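Long-range contacts in acetyltransferase (Escherichia coli, PDB 7BYY), which acts as a GNAT-family toxin that acetylates aminoacyl-tRNAs, probably by transferring the acetyl group of acetyl-CoA to charged tRNAs such as glycyl-tRNA: residues A[53-58]-A[69-74]; A[115-119]-A[149-155]; A[136-142]-A[167-173]. The protein carries 1 engineered substitution. All coordinates share one frame; numbering follows the deposited sequence.

Contact 1. Residues A[53-58]-A[69-74]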
ATOM      1  N   ASP A  53      11.674  -4.997  -0.769  1.00 41.21           N
ATOM      2  CA  ASP A  53      10.915  -5.602  -1.855  1.00 40.78           C
ATOM      3  C   ASP A  53       9.588  -6.170  -1.370  1.00 37.86           C
ATOM      4  O   ASP A  53       8.675  -6.358  -2.179  1.00 35.76           O
ATOM      5  CB  ASP A  53      11.726  -6.720  -2.513  1.00 45.29           C
ATOM      6  CG  ASP A  53      12.932  -6.207  -3.272  1.00 50.84           C
ATOM      7  OD1 ASP A  53      12.758  -5.358  -4.171  1.00 53.04           O
ATOM      8  OD2 ASP A  53      14.058  -6.659  -2.971  1.00 53.23           O
ATOM      9  N   CYS A  54       9.471  -6.450  -0.075  1.00 36.32           N
ATOM     10  CA  CYS A  54       8.273  -7.038   0.507  1.00 34.24           C
ATOM     11  C   CYS A  54       8.367  -6.909   2.020  1.00 33.16           C
ATOM     12  O   CYS A  54       9.429  -6.606   2.571  1.00 34.77           O
ATOM     13  CB  CYS A  54       8.113  -8.508   0.106  1.00 34.91           C
ATOM     14  SG  CYS A  54       9.387  -9.620   0.780  1.00 34.58           S
ATOM     15  N   ALA A  55       7.238  -7.143   2.681  1.00 30.26           N
ATOM     16  CA  ALA A  55       7.197  -7.340   4.120  1.00 33.43           C
ATOM     17  C   ALA A  55       6.902  -8.803   4.415  1.00 37.14           C
ATOM     18  O   ALA A  55       6.272  -9.498   3.613  1.00 36.79           O
ATOM     19  CB  ALA A  55       6.142  -6.454   4.781  1.00 35.63           C
ATOM     20  N   ALA A  56       7.364  -9.269   5.573  1.00 40.16           N
ATOM     21  CA  ALA A  56       7.257 -10.672   5.940  1.00 40.73           C
ATOM     22  C   ALA A  56       6.621 -10.818   7.313  1.00 42.46           C
ATOM     23  O   ALA A  56       6.944 -10.073   8.244  1.00 41.02           O
ATOM     24  CB  ALA A  56       8.630 -11.355   5.932  1.00 42.94           C
ATOM     25  N   LYS A  57       5.715 -11.785   7.426  1.00 45.20           N
ATOM     26  CA  LYS A  57       5.109 -12.176   8.692  1.00 45.23           C
ATOM     27  C   LYS A  57       5.577 -13.581   9.041  1.00 46.06           C
ATOM     28  O   LYS A  57       5.497 -14.490   8.208  1.00 47.51           O
ATOM     29  CB  LYS A  57       3.584 -12.128   8.609  1.00 48.01           C
ATOM     30  CG  LYS A  57       2.982 -10.857   9.167  1.00 53.79           C
ATOM     31  CD  LYS A  57       3.103 -10.810  10.681  1.00 59.31           C
ATOM     32  CE  LYS A  57       3.120  -9.375  11.181  1.00 60.54           C
ATOM     33  NZ  LYS A  57       2.089  -8.550  10.493  1.00 60.95           N
ATOM     34  N   ALA A  58       6.063 -13.755  10.268  1.00 44.88           N
ATOM     35  CA  ALA A  58       6.651 -15.012  10.702  1.00 42.91           C
ATOM     36  C   ALA A  58       5.818 -15.646  11.807  1.00 42.05           C
ATOM     37  O   ALA A  58       5.180 -14.954  12.606  1.00 43.77           O
ATOM     38  CB  ALA A  58       8.089 -14.808  11.193  1.00 41.65           C
ATOM     39  N   GLY A  69       6.111 -20.844  10.084  1.00 35.50           N
ATOM     40  CA  GLY A  69       5.591 -20.397   8.807  1.00 35.62           C
ATOM     41  C   GLY A  69       6.119 -19.027   8.444  1.00 36.57           C
ATOM     42  O   GLY A  69       6.621 -18.280   9.291  1.00 37.14           O
ATOM     43  N   ILE A  70       5.999 -18.705   7.157  1.00 38.34           N
ATOM     44  CA  ILE A  70       6.405 -17.412   6.628  1.00 39.53           C
ATOM     45  C   ILE A  70       5.293 -16.892   5.728  1.00 39.41           C
ATOM     46  O   ILE A  70       4.447 -17.646   5.240  1.00 34.73           O
ATOM     47  CB  ILE A  70       7.741 -17.484   5.854  1.00 40.68           C
ATOM     48  CG1 ILE A  70       8.463 -16.137   5.902  1.00 37.98           C
ATOM     49  CG2 ILE A  70       7.504 -17.916   4.413  1.00 42.94           C
ATOM     50  CD1 ILE A  70       8.938 -15.752   7.278  1.00 38.46           C
ATOM     51  N   CYS A  71       5.302 -15.578   5.515  1.00 41.33           N
ATOM     52  CA  CYS A  71       4.264 -14.942   4.712  1.00 40.07           C
ATOM     53  C   CYS A  71       4.790 -13.602   4.218  1.00 38.73           C
ATOM     54  O   CYS A  71       4.959 -12.677   5.018  1.00 40.95           O
ATOM     55  CB  CYS A  71       2.997 -14.765   5.533  1.00 38.51           C
ATOM     56  SG  CYS A  71       1.810 -13.676   4.766  1.00 38.32           S
ATOM     57  N   THR A  72       5.031 -13.492   2.915  1.00 35.88           N
ATOM     58  CA  THR A  72       5.553 -12.268   2.323  1.00 37.23           C
ATOM     59  C   THR A  72       4.505 -11.622   1.425  1.00 40.09           C
ATOM     60  O   THR A  72       3.707 -12.305   0.776  1.00 42.15           O
ATOM     61  CB  THR A  72       6.827 -12.532   1.513  1.00 38.83           C
ATOM     62  OG1 THR A  72       6.563 -13.512   0.506  1.00 38.76           O
ATOM     63  CG2 THR A  72       7.944 -13.033   2.420  1.00 40.59           C
ATOM     64  N   PHE A  73       4.526 -10.291   1.384  1.00 40.12           N
ATOM     65  CA  PHE A  73       3.504  -9.540   0.671  1.00 38.02           C
ATOM     66  C   PHE A  73       4.073  -8.190   0.256  1.00 35.81           C
ATOM     67  O   PHE A  73       4.976  -7.657   0.907  1.00 37.41           O
ATOM     68  CB  PHE A  73       2.255  -9.357   1.536  1.00 36.55           C
ATOM     69  CG  PHE A  73       2.550  -8.864   2.923  1.00 36.43           C
ATOM     70  CD1 PHE A  73       2.906  -9.749   3.929  1.00 35.30           C
ATOM     71  CD2 PHE A  73       2.471  -7.513   3.222  1.00 37.42           C
ATOM     72  CE1 PHE A  73       3.180  -9.297   5.206  1.00 34.63           C
ATOM     73  CE2 PHE A  73       2.739  -7.057   4.499  1.00 35.89           C
ATOM     74  CZ  PHE A  73       3.095  -7.951   5.493  1.00 34.14           C
ATOM     75  N   THR A  74       3.542  -7.654  -0.842  1.00 33.64           N
ATOM     76  CA  THR A  74       3.973  -6.380  -1.407  1.00 33.05           C
ATOM     77  C   THR A  74       2.749  -5.529  -1.725  1.00 32.13           C
ATOM     78  O   THR A  74       1.606  -5.933  -1.501  1.00 31.42           O
ATOM     79  CB  THR A  74       4.809  -6.574  -2.681  1.00 35.41           C
ATOM     80  OG1 THR A  74       3.943  -6.906  -3.775  1.00 35.38           O
ATOM     81  CG2 THR A  74       5.830  -7.683  -2.507  1.00 37.08           C
TER
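Ala-55 and Phe-73 face each other as an antiparallel hydrogen-bonded pair, Ala-55 N to Phe-73 O and Phe-73 N to Ala-55 O both measuring 2.9 Å. The strand axes, 4.5 Å apart at closest approach, run at 158°, as in a beta hairpin. Further along, Lys-57 N donates to Cys-71 O at 2.7 Å, and Ala-56 lies against Thr-72 as a non-hydrogen-bonded pair.

On the face carrying Ala-55, Lys-57, Cys-71 and Phe-73, the phenyl ring folds back over the neighbouring strand. Phe-73 CG sits between its own N and carbonyl carbon (chi1 49°), which puts the ring beneath Ala-55: CE2 of Phe-73 meets CB of Ala-55 at 3.5 Å, and Ala-55 O stands 3.3 Å above the ring plane, toward the rim. Phe-122 and His-125 of helix 114-132 also meet this ring. On the other face Cys-54 SG packs on Thr-72 CB at 3.9 Å, beside helix 35-50.

Asp-53, just before strand 55-61, forms a salt bridge with Lys-136 of the second subunit. The strands are thus bonded by their backbones, side-chain contacts are van der Waals, and the Asp-53 carboxylate is paired across the subunit boundary.

Contact 2. Residues A[115-119]-A[149-155]; sequences DQDLL and FYARLGF. Engineered in segment 115-119: Asp-115 (natural residue Gly).
Leu-119 and Leu-153 meet where helix 114-132 of the GNAT fold packs beside the short helix that includes 149-151 and the turn at its C-terminal side. In this family the longer helix follows the loop that binds the coenzyme A pyrophosphate.

The tight part is apolar. Leu-119 CD2 reaches Leu-153 CD1 at 3.5 Å, and its other methyl, CD1, approaches the edge of the Tyr-150 ring at CE1 (4.3 Å). The leucine branches point there because CG of Leu-119 lies opposite its own N (chi1 -163°). Leu-153 CD1 also stands 3.4 Å above the plane of the Phe-149 ring, toward the rim. The far edge of that ring touches the engineered Asp-115, CE1 of Phe-149 lying 3.4 Å from CB of Asp-115, whose OD2 is over one ring face.

The solvent side is looser. Gln-116, exposed and extended beyond CG, lays its amide end against a methyl, OE1 3.6 Å from Leu-153 CD2, a van der Waals contact.

A weak bond, Gly-154 N to Ala-151 O, spans the type I turn from Ala-151 to Gly-154. Just before it, Tyr-150 O accepts from Leu-153 N (3.1 Å) and Phe-155 N, which arrive from opposite faces of its plane.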
ATOM      1  N   ASP A 115      -1.582 -23.069   8.885  1.00 57.53           N
ATOM      2  CA  ASP A 115      -1.885 -22.449   7.599  1.00 58.57           C
ATOM      3  C   ASP A 115      -2.787 -21.232   7.783  1.00 57.99           C
ATOM      4  O   ASP A 115      -2.527 -20.158   7.226  1.00 56.84           O
ATOM      5  CB  ASP A 115      -2.550 -23.473   6.674  1.00 63.15           C
ATOM      6  CG  ASP A 115      -1.556 -24.426   6.030  1.00 69.37           C
ATOM      7  OD1 ASP A 115      -0.948 -25.243   6.758  1.00 72.95           O
ATOM      8  OD2 ASP A 115      -1.398 -24.371   4.789  1.00 69.03           O
ATOM      9  N   GLN A 116      -3.850 -21.381   8.580  1.00 54.89           N
ATOM     10  CA  GLN A 116      -4.835 -20.319   8.754  1.00 48.41           C
ATOM     11  C   GLN A 116      -4.415 -19.308   9.814  1.00 46.12           C
ATOM     12  O   GLN A 116      -4.759 -18.126   9.705  1.00 44.91           O
ATOM     13  CB  GLN A 116      -6.196 -20.926   9.111  1.00 45.42           C
ATOM     14  CG  GLN A 116      -7.331 -19.919   9.242  1.00 43.77           C
ATOM     15  CD  GLN A 116      -8.645 -20.557   9.670  1.00 44.12           C
ATOM     16  OE1 GLN A 116      -8.926 -21.710   9.342  1.00 42.77           O
ATOM     17  NE2 GLN A 116      -9.457 -19.804  10.407  1.00 44.86           N
ATOM     18  N   ASP A 117      -3.681 -19.746  10.840  1.00 44.86           N
ATOM     19  CA  ASP A 117      -3.211 -18.816  11.861  1.00 43.04           C
ATOM     20  C   ASP A 117      -2.343 -17.723  11.251  1.00 45.74           C
ATOM     21  O   ASP A 117      -2.414 -16.558  11.661  1.00 45.01           O
ATOM     22  CB  ASP A 117      -2.441 -19.573  12.941  1.00 43.77           C
ATOM     23  CG  ASP A 117      -3.334 -20.462  13.776  1.00 47.08           C
ATOM     24  OD1 ASP A 117      -4.573 -20.365  13.637  1.00 48.31           O
ATOM     25  OD2 ASP A 117      -2.798 -21.261  14.571  1.00 49.59           O
ATOM     26  N   LEU A 118      -1.522 -18.080  10.261  1.00 48.37           N
ATOM     27  CA  LEU A 118      -0.729 -17.078   9.562  1.00 45.85           C
ATOM     28  C   LEU A 118      -1.596 -16.179   8.694  1.00 44.25           C
ATOM     29  O   LEU A 118      -1.292 -14.990   8.541  1.00 46.18           O
ATOM     30  CB  LEU A 118       0.341 -17.753   8.710  1.00 46.03           C
ATOM     31  CG  LEU A 118       1.767 -17.485   9.185  1.00 45.76           C
ATOM     32  CD1 LEU A 118       2.755 -18.288   8.375  1.00 45.35           C
ATOM     33  CD2 LEU A 118       2.094 -15.998   9.140  1.00 43.83           C
ATOM     34  N   LEU A 119      -2.667 -16.723   8.115  1.00 37.90           N
ATOM     35  CA  LEU A 119      -3.530 -15.904   7.271  1.00 36.38           C
ATOM     36  C   LEU A 119      -4.317 -14.894   8.096  1.00 39.88           C
ATOM     37  O   LEU A 119      -4.513 -13.753   7.665  1.00 39.29           O
ATOM     38  CB  LEU A 119      -4.475 -16.790   6.465  1.00 29.90           C
ATOM     39  CG  LEU A 119      -5.114 -16.080   5.272  1.00 30.00           C
ATOM     40  CD1 LEU A 119      -4.089 -15.848   4.171  1.00 29.55           C
ATOM     41  CD2 LEU A 119      -6.295 -16.867   4.749  1.00 31.34           C
ATOM     42  N   PHE A 149      -7.255 -24.146  -0.232  1.00 56.63           N
ATOM     43  CA  PHE A 149      -7.027 -23.468   1.040  1.00 51.70           C
ATOM     44  C   PHE A 149      -7.545 -22.033   0.998  1.00 49.24           C
ATOM     45  O   PHE A 149      -8.391 -21.641   1.811  1.00 47.77           O
ATOM     46  CB  PHE A 149      -5.537 -23.500   1.391  1.00 49.06           C
ATOM     47  CG  PHE A 149      -5.173 -22.643   2.567  1.00 46.05           C
ATOM     48  CD1 PHE A 149      -5.526 -23.022   3.852  1.00 44.20           C
ATOM     49  CD2 PHE A 149      -4.478 -21.457   2.389  1.00 45.81           C
ATOM     50  CE1 PHE A 149      -5.192 -22.232   4.938  1.00 40.59           C
ATOM     51  CE2 PHE A 149      -4.142 -20.664   3.472  1.00 42.16           C
ATOM     52  CZ  PHE A 149      -4.499 -21.053   4.748  1.00 39.59           C
ATOM     53  N   TYR A 150      -7.045 -21.231   0.052  1.00 46.14           N
ATOM     54  CA  TYR A 150      -7.478 -19.839  -0.035  1.00 44.37           C
ATOM     55  C   TYR A 150      -8.958 -19.744  -0.391  1.00 46.52           C
ATOM     56  O   TYR A 150      -9.662 -18.850   0.092  1.00 44.89           O
ATOM     57  CB  TYR A 150      -6.624 -19.080  -1.053  1.00 43.35           C
ATOM     58  CG  TYR A 150      -5.144 -19.032  -0.715  1.00 43.95           C
ATOM     59  CD1 TYR A 150      -4.674 -18.270   0.353  1.00 43.06           C
ATOM     60  CD2 TYR A 150      -4.220 -19.746  -1.466  1.00 44.56           C
ATOM     61  CE1 TYR A 150      -3.320 -18.227   0.660  1.00 42.91           C
ATOM     62  CE2 TYR A 150      -2.868 -19.710  -1.168  1.00 44.29           C
ATOM     63  CZ  TYR A 150      -2.421 -18.952  -0.106  1.00 44.34           C
ATOM     64  OH  TYR A 150      -1.072 -18.922   0.182  1.00 41.58           O
ATOM     65  N   ALA A 151      -9.449 -20.663  -1.229  1.00 50.05           N
ATOM     66  CA  ALA A 151     -10.875 -20.684  -1.542  1.00 50.86           C
ATOM     67  C   ALA A 151     -11.705 -20.996  -0.308  1.00 53.67           C
ATOM     68  O   ALA A 151     -12.816 -20.472  -0.156  1.00 54.04           O
ATOM     69  CB  ALA A 151     -11.165 -21.704  -2.643  1.00 49.70           C
ATOM     70  N   ARG A 152     -11.181 -21.831   0.589  1.00 55.75           N
ATOM     71  CA  ARG A 152     -11.905 -22.179   1.803  1.00 56.70           C
ATOM     72  C   ARG A 152     -11.966 -21.038   2.807  1.00 54.53           C
ATOM     73  O   ARG A 152     -12.685 -21.154   3.804  1.00 55.94           O
ATOM     74  CB  ARG A 152     -11.283 -23.413   2.461  1.00 55.37           C
ATOM     75  CG  ARG A 152     -11.897 -24.719   1.987  1.00 57.60           C
ATOM     76  CD  ARG A 152     -11.513 -25.883   2.879  1.00 60.19           C
ATOM     77  NE  ARG A 152     -10.224 -26.457   2.506  1.00 60.36           N
ATOM     78  CZ  ARG A 152      -9.083 -26.193   3.132  1.00 58.61           C
ATOM     79  NH1 ARG A 152      -9.072 -25.362   4.166  1.00 58.39           N
ATOM     80  NH2 ARG A 152      -7.954 -26.762   2.725  1.00 56.99           N
ATOM     81  N   LEU A 153     -11.244 -19.944   2.575  1.00 48.71           N
ATOM     82  CA  LEU A 153     -11.222 -18.824   3.505  1.00 43.12           C
ATOM     83  C   LEU A 153     -11.606 -17.514   2.825  1.00 42.97           C
ATOM     84  O   LEU A 153     -11.214 -16.436   3.277  1.00 45.52           O
ATOM     85  CB  LEU A 153      -9.855 -18.710   4.178  1.00 36.97           C
ATOM     86  CG  LEU A 153      -9.351 -20.021   4.787  1.00 38.13           C
ATOM     87  CD1 LEU A 153      -7.844 -20.033   4.869  1.00 35.94           C
ATOM     88  CD2 LEU A 153      -9.962 -20.254   6.160  1.00 40.34           C
ATOM     89  N   GLY A 154     -12.372 -17.589   1.732  1.00 39.80           N
ATOM     90  CA  GLY A 154     -13.024 -16.432   1.143  1.00 42.01           C
ATOM     91  C   GLY A 154     -12.588 -16.120  -0.276  1.00 43.48           C
ATOM     92  O   GLY A 154     -13.360 -15.528  -1.039  1.00 44.53           O
ATOM     93  N   PHE A 155     -11.362 -16.491  -0.642  1.00 42.41           N
ATOM     94  CA  PHE A 155     -10.825 -16.101  -1.940  1.00 40.84           C
ATOM     95  C   PHE A 155     -11.623 -16.735  -3.073  1.00 40.31           C
ATOM     96  O   PHE A 155     -11.946 -17.926  -3.035  1.00 41.53           O
ATOM     97  CB  PHE A 155      -9.352 -16.492  -2.043  1.00 39.69           C
ATOM     98  CG  PHE A 155      -8.431 -15.602  -1.259  1.00 39.06           C
ATOM     99  CD1 PHE A 155      -8.162 -15.863   0.074  1.00 39.06           C
ATOM    100  CD2 PHE A 155      -7.828 -14.506  -1.856  1.00 39.37           C
ATOM    101  CE1 PHE A 155      -7.309 -15.050   0.797  1.00 39.16           C
ATOM    102  CE2 PHE A 155      -6.975 -13.687  -1.138  1.00 37.15           C
ATOM    103  CZ  PHE A 155      -6.714 -13.959   0.190  1.00 37.48           C
TER

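Contact 3. Residues A[136-142]-A[167-173]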
ATOM      1  N   LYS A 136      -8.445  -2.267  -2.086  1.00 43.67           N
ATOM      2  CA  LYS A 136      -9.697  -2.943  -2.397  1.00 46.81           C
ATOM      3  C   LYS A 136      -9.748  -4.371  -1.877  1.00 50.19           C
ATOM      4  O   LYS A 136     -10.845  -4.899  -1.664  1.00 49.92           O
ATOM      5  CB  LYS A 136      -9.938  -2.938  -3.909  1.00 44.34           C
ATOM      6  CG  LYS A 136     -10.281  -1.567  -4.464  1.00 41.51           C
ATOM      7  CD  LYS A 136     -11.527  -1.014  -3.799  1.00 40.53           C
ATOM      8  CE  LYS A 136     -11.870   0.366  -4.323  1.00 41.00           C
ATOM      9  NZ  LYS A 136     -13.243   0.761  -3.907  1.00 45.49           N
ATOM     10  N   GLY A 137      -8.600  -5.001  -1.659  1.00 54.25           N
ATOM     11  CA  GLY A 137      -8.586  -6.362  -1.160  1.00 54.41           C
ATOM     12  C   GLY A 137      -7.192  -6.950  -1.244  1.00 52.00           C
ATOM     13  O   GLY A 137      -6.198  -6.224  -1.250  1.00 50.91           O
ATOM     14  N   VAL A 138      -7.141  -8.278  -1.309  1.00 44.37           N
ATOM     15  CA  VAL A 138      -5.889  -9.018  -1.383  1.00 40.09           C
ATOM     16  C   VAL A 138      -5.912  -9.892  -2.630  1.00 39.84           C
ATOM     17  O   VAL A 138      -6.878 -10.628  -2.867  1.00 37.51           O
ATOM     18  CB  VAL A 138      -5.652  -9.868  -0.121  1.00 38.05           C
ATOM     19  CG1 VAL A 138      -4.469 -10.804  -0.327  1.00 37.30           C
ATOM     20  CG2 VAL A 138      -5.417  -8.972   1.082  1.00 36.20           C
ATOM     21  N   TYR A 139      -4.849  -9.805  -3.421  1.00 38.12           N
ATOM     22  CA  TYR A 139      -4.680 -10.597  -4.627  1.00 35.90           C
ATOM     23  C   TYR A 139      -3.553 -11.601  -4.417  1.00 35.70           C
ATOM     24  O   TYR A 139      -2.592 -11.336  -3.689  1.00 32.88           O
ATOM     25  CB  TYR A 139      -4.378  -9.691  -5.827  1.00 32.73           C
ATOM     26  CG  TYR A 139      -3.993 -10.423  -7.092  1.00 34.99           C
ATOM     27  CD1 TYR A 139      -2.659 -10.681  -7.392  1.00 35.63           C
ATOM     28  CD2 TYR A 139      -4.959 -10.844  -7.994  1.00 36.97           C
ATOM     29  CE1 TYR A 139      -2.301 -11.345  -8.546  1.00 35.71           C
ATOM     30  CE2 TYR A 139      -4.609 -11.507  -9.155  1.00 40.49           C
ATOM     31  CZ  TYR A 139      -3.278 -11.756  -9.426  1.00 39.08           C
ATOM     32  OH  TYR A 139      -2.924 -12.416 -10.579  1.00 40.96           O
ATOM     33  N   LEU A 140      -3.676 -12.765  -5.051  1.00 37.54           N
ATOM     34  CA  LEU A 140      -2.632 -13.774  -4.965  1.00 37.49           C
ATOM     35  C   LEU A 140      -2.693 -14.672  -6.191  1.00 38.87           C
ATOM     36  O   LEU A 140      -3.680 -14.693  -6.928  1.00 42.49           O
ATOM     37  CB  LEU A 140      -2.744 -14.601  -3.676  1.00 37.73           C
ATOM     38  CG  LEU A 140      -4.033 -15.361  -3.351  1.00 35.91           C
ATOM     39  CD1 LEU A 140      -4.068 -16.724  -4.022  1.00 34.93           C
ATOM     40  CD2 LEU A 140      -4.149 -15.518  -1.846  1.00 34.31           C
ATOM     41  N   ASP A 141      -1.615 -15.421  -6.390  1.00 39.10           N
ATOM     42  CA  ASP A 141      -1.495 -16.393  -7.474  1.00 44.65           C
ATOM     43  C   ASP A 141      -1.258 -17.752  -6.820  1.00 46.06           C
ATOM     44  O   ASP A 141      -0.133 -18.073  -6.425  1.00 44.40           O
ATOM     45  CB  ASP A 141      -0.368 -16.006  -8.427  1.00 49.00           C
ATOM     46  CG  ASP A 141      -0.815 -15.019  -9.491  1.00 55.02           C
ATOM     47  OD1 ASP A 141      -1.673 -15.383 -10.324  1.00 59.28           O
ATOM     48  OD2 ASP A 141      -0.305 -13.877  -9.494  1.00 55.32           O
ATOM     49  N   ALA A 142      -2.317 -18.550  -6.706  1.00 50.89           N
ATOM     50  CA  ALA A 142      -2.302 -19.745  -5.873  1.00 56.68           C
ATOM     51  C   ALA A 142      -1.755 -20.948  -6.632  1.00 62.61           C
ATOM     52  O   ALA A 142      -2.211 -21.255  -7.737  1.00 62.99           O
ATOM     53  CB  ALA A 142      -3.708 -20.055  -5.358  1.00 58.29           C
ATOM     54  N   ALA A 167       0.153 -21.423 -10.843  1.00102.13           N
ATOM     55  CA  ALA A 167      -0.594 -20.420 -10.048  1.00105.59           C
ATOM     56  C   ALA A 167      -1.723 -19.774 -10.862  1.00 44.23           C
ATOM     57  O   ALA A 167      -1.512 -19.446 -12.042  1.00 45.63           O
ATOM     58  CB  ALA A 167       0.363 -19.381  -9.520  1.00106.60           C
ATOM     59  N   VAL A 168      -2.871 -19.597 -10.202  1.00 43.64           N
ATOM     60  CA  VAL A 168      -4.098 -18.996 -10.721  1.00 44.53           C
ATOM     61  C   VAL A 168      -4.409 -17.736  -9.920  1.00 42.57           C
ATOM     62  O   VAL A 168      -4.104 -17.677  -8.720  1.00 40.76           O
ATOM     63  CB  VAL A 168      -5.276 -19.983 -10.670  1.00 46.02           C
ATOM     64  CG1 VAL A 168      -5.140 -21.040 -11.759  1.00 48.50           C
ATOM     65  CG2 VAL A 168      -5.378 -20.626  -9.296  1.00 44.74           C
ATOM     66  N   PRO A 169      -5.005 -16.711 -10.525  1.00 42.99           N
ATOM     67  CA  PRO A 169      -5.322 -15.498  -9.765  1.00 41.26           C
ATOM     68  C   PRO A 169      -6.530 -15.701  -8.864  1.00 41.06           C
ATOM     69  O   PRO A 169      -7.539 -16.287  -9.262  1.00 42.78           O
ATOM     70  CB  PRO A 169      -5.611 -14.463 -10.859  1.00 42.24           C
ATOM     71  CG  PRO A 169      -6.102 -15.272 -12.006  1.00 44.83           C
ATOM     72  CD  PRO A 169      -5.348 -16.577 -11.952  1.00 45.19           C
ATOM     73  N   MET A 170      -6.409 -15.218  -7.630  1.00 39.12           N
ATOM     74  CA  MET A 170      -7.494 -15.265  -6.660  1.00 42.55           C
ATOM     75  C   MET A 170      -7.579 -13.920  -5.951  1.00 41.22           C
ATOM     76  O   MET A 170      -6.577 -13.213  -5.804  1.00 37.76           O
ATOM     77  CB  MET A 170      -7.301 -16.401  -5.639  1.00 41.89           C
ATOM     78  CG  MET A 170      -7.063 -17.773  -6.263  1.00 39.94           C
ATOM     79  SD  MET A 170      -7.252 -19.133  -5.091  1.00 39.88           S
ATOM     80  CE  MET A 170      -9.029 -19.150  -4.865  1.00 41.20           C
ATOM     81  N   PHE A 171      -8.787 -13.568  -5.511  1.00 43.54           N
ATOM     82  CA  PHE A 171      -9.047 -12.251  -4.950  1.00 42.60           C
ATOM     83  C   PHE A 171      -9.983 -12.368  -3.756  1.00 42.63           C
ATOM     84  O   PHE A 171     -10.876 -13.219  -3.726  1.00 42.78           O
ATOM     85  CB  PHE A 171      -9.652 -11.307  -6.000  1.00 42.46           C
ATOM     86  CG  PHE A 171      -9.865  -9.901  -5.508  1.00 42.13           C
ATOM     87  CD1 PHE A 171      -8.813  -8.998  -5.468  1.00 41.09           C
ATOM     88  CD2 PHE A 171     -11.119  -9.479  -5.093  1.00 40.83           C
ATOM     89  CE1 PHE A 171      -9.007  -7.704  -5.022  1.00 39.38           C
ATOM     90  CE2 PHE A 171     -11.319  -8.185  -4.644  1.00 39.64           C
ATOM     91  CZ  PHE A 171     -10.262  -7.297  -4.608  1.00 38.34           C
ATOM     92  N   LEU A 172      -9.768 -11.496  -2.772  1.00 40.83           N
ATOM     93  CA  LEU A 172     -10.625 -11.412  -1.591  1.00 40.39           C
ATOM     94  C   LEU A 172     -10.803  -9.940  -1.247  1.00 37.46           C
ATOM     95  O   LEU A 172      -9.836  -9.269  -0.874  1.00 32.52           O
ATOM     96  CB  LEU A 172     -10.027 -12.181  -0.414  1.00 39.23           C
ATOM     97  CG  LEU A 172     -10.842 -12.185   0.880  1.00 38.54           C
ATOM     98  CD1 LEU A 172     -12.225 -12.777   0.644  1.00 38.22           C
ATOM     99  CD2 LEU A 172     -10.105 -12.949   1.966  1.00 38.07           C
ATOM    100  N   ALA A 173     -12.032  -9.441  -1.364  1.00 39.71           N
ATOM    101  CA  ALA A 173     -12.299  -8.028  -1.140  1.00 38.69           C
ATOM    102  C   ALA A 173     -12.041  -7.650   0.318  1.00 41.78           C
ATOM    103  O   ALA A 173     -12.083  -8.486   1.225  1.00 44.56           O
ATOM    104  CB  ALA A 173     -13.737  -7.688  -1.529  1.00 37.24           C
TER
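The Tyr-139 ring runs alongside Pro-169, both projecting from the same face of the sheet, with CE2 of the tyrosine 3.6 Å from CB of the proline. On this face, too, Phe-171 reaches along the neighbouring strand toward its start. Its CG is turned opposite the backbone N (chi1 -176°), which sends the ring past Val-138 O and brings CZ of Phe-171 to 3.9 Å from CA of Gly-137.

The reverse face is built from Val-138, Leu-140 and Ala-142 on one strand and Val-168, Met-170 and Leu-172 on the other. Leu-140 CD1 packs against Met-170 CB at 3.6 Å. An extended chi2 (-166°) carries the methionine onward, and Met-170 SD touches Ala-142 CB at 3.7 Å.

Behind these side chains stands a regular antiparallel ladder of six bonds, two each for the pairs Val-138 with Leu-172, Leu-140 with Met-170, and Ala-142 with Val-168. The shortest, Ala-142 N to Val-168 O, measures 2.8 Å. None exceeds the 3.0 Å between Leu-172 N and Val-138 O, and the strand axes run at 149°. This is the C-terminal arm of the GNAT sheet, in which strand 137-142 has strand 94-105 as its parallel neighbour on the other side, bonded through Gly-137 and Tyr-139 to Val-98.

Farther out, helix 147-151 covers the methionine face by way of Tyr-150 and Ile-147, while helix 114-132 covers Val-138 and Leu-172. Val-97 of strand 94-105 adjoins both Tyr-139 and Phe-171. Preceding strand 137-142, Lys-136 extends to the second subunit, where its NZ bonds to Asn-51 O of that subunit.

From the N terminus, contact 1 comes first and closes the short hairpin between strands 55-61 and 67-79, finishing before the others begin. Contacts 2 and 3 cross: segments 115-119, 136-142, 149-155 and 167-173 alternate along the chain, so the loop closed by each contains one partner of the other. Contacts 1 and 3 do not touch; their centres lie about 15 Å apart in one sheet, with strand 94-105 between them. Contact 2 meets both. Leu-118 CD1 lies 3.4 Å from Gly-69 C of contact 1, and Phe-155 CE2 is 3.4 Å from Leu-140 CD2 of contact 3, so helix 114-132 reaches the first arm, and the loop after helix 147-151 the second.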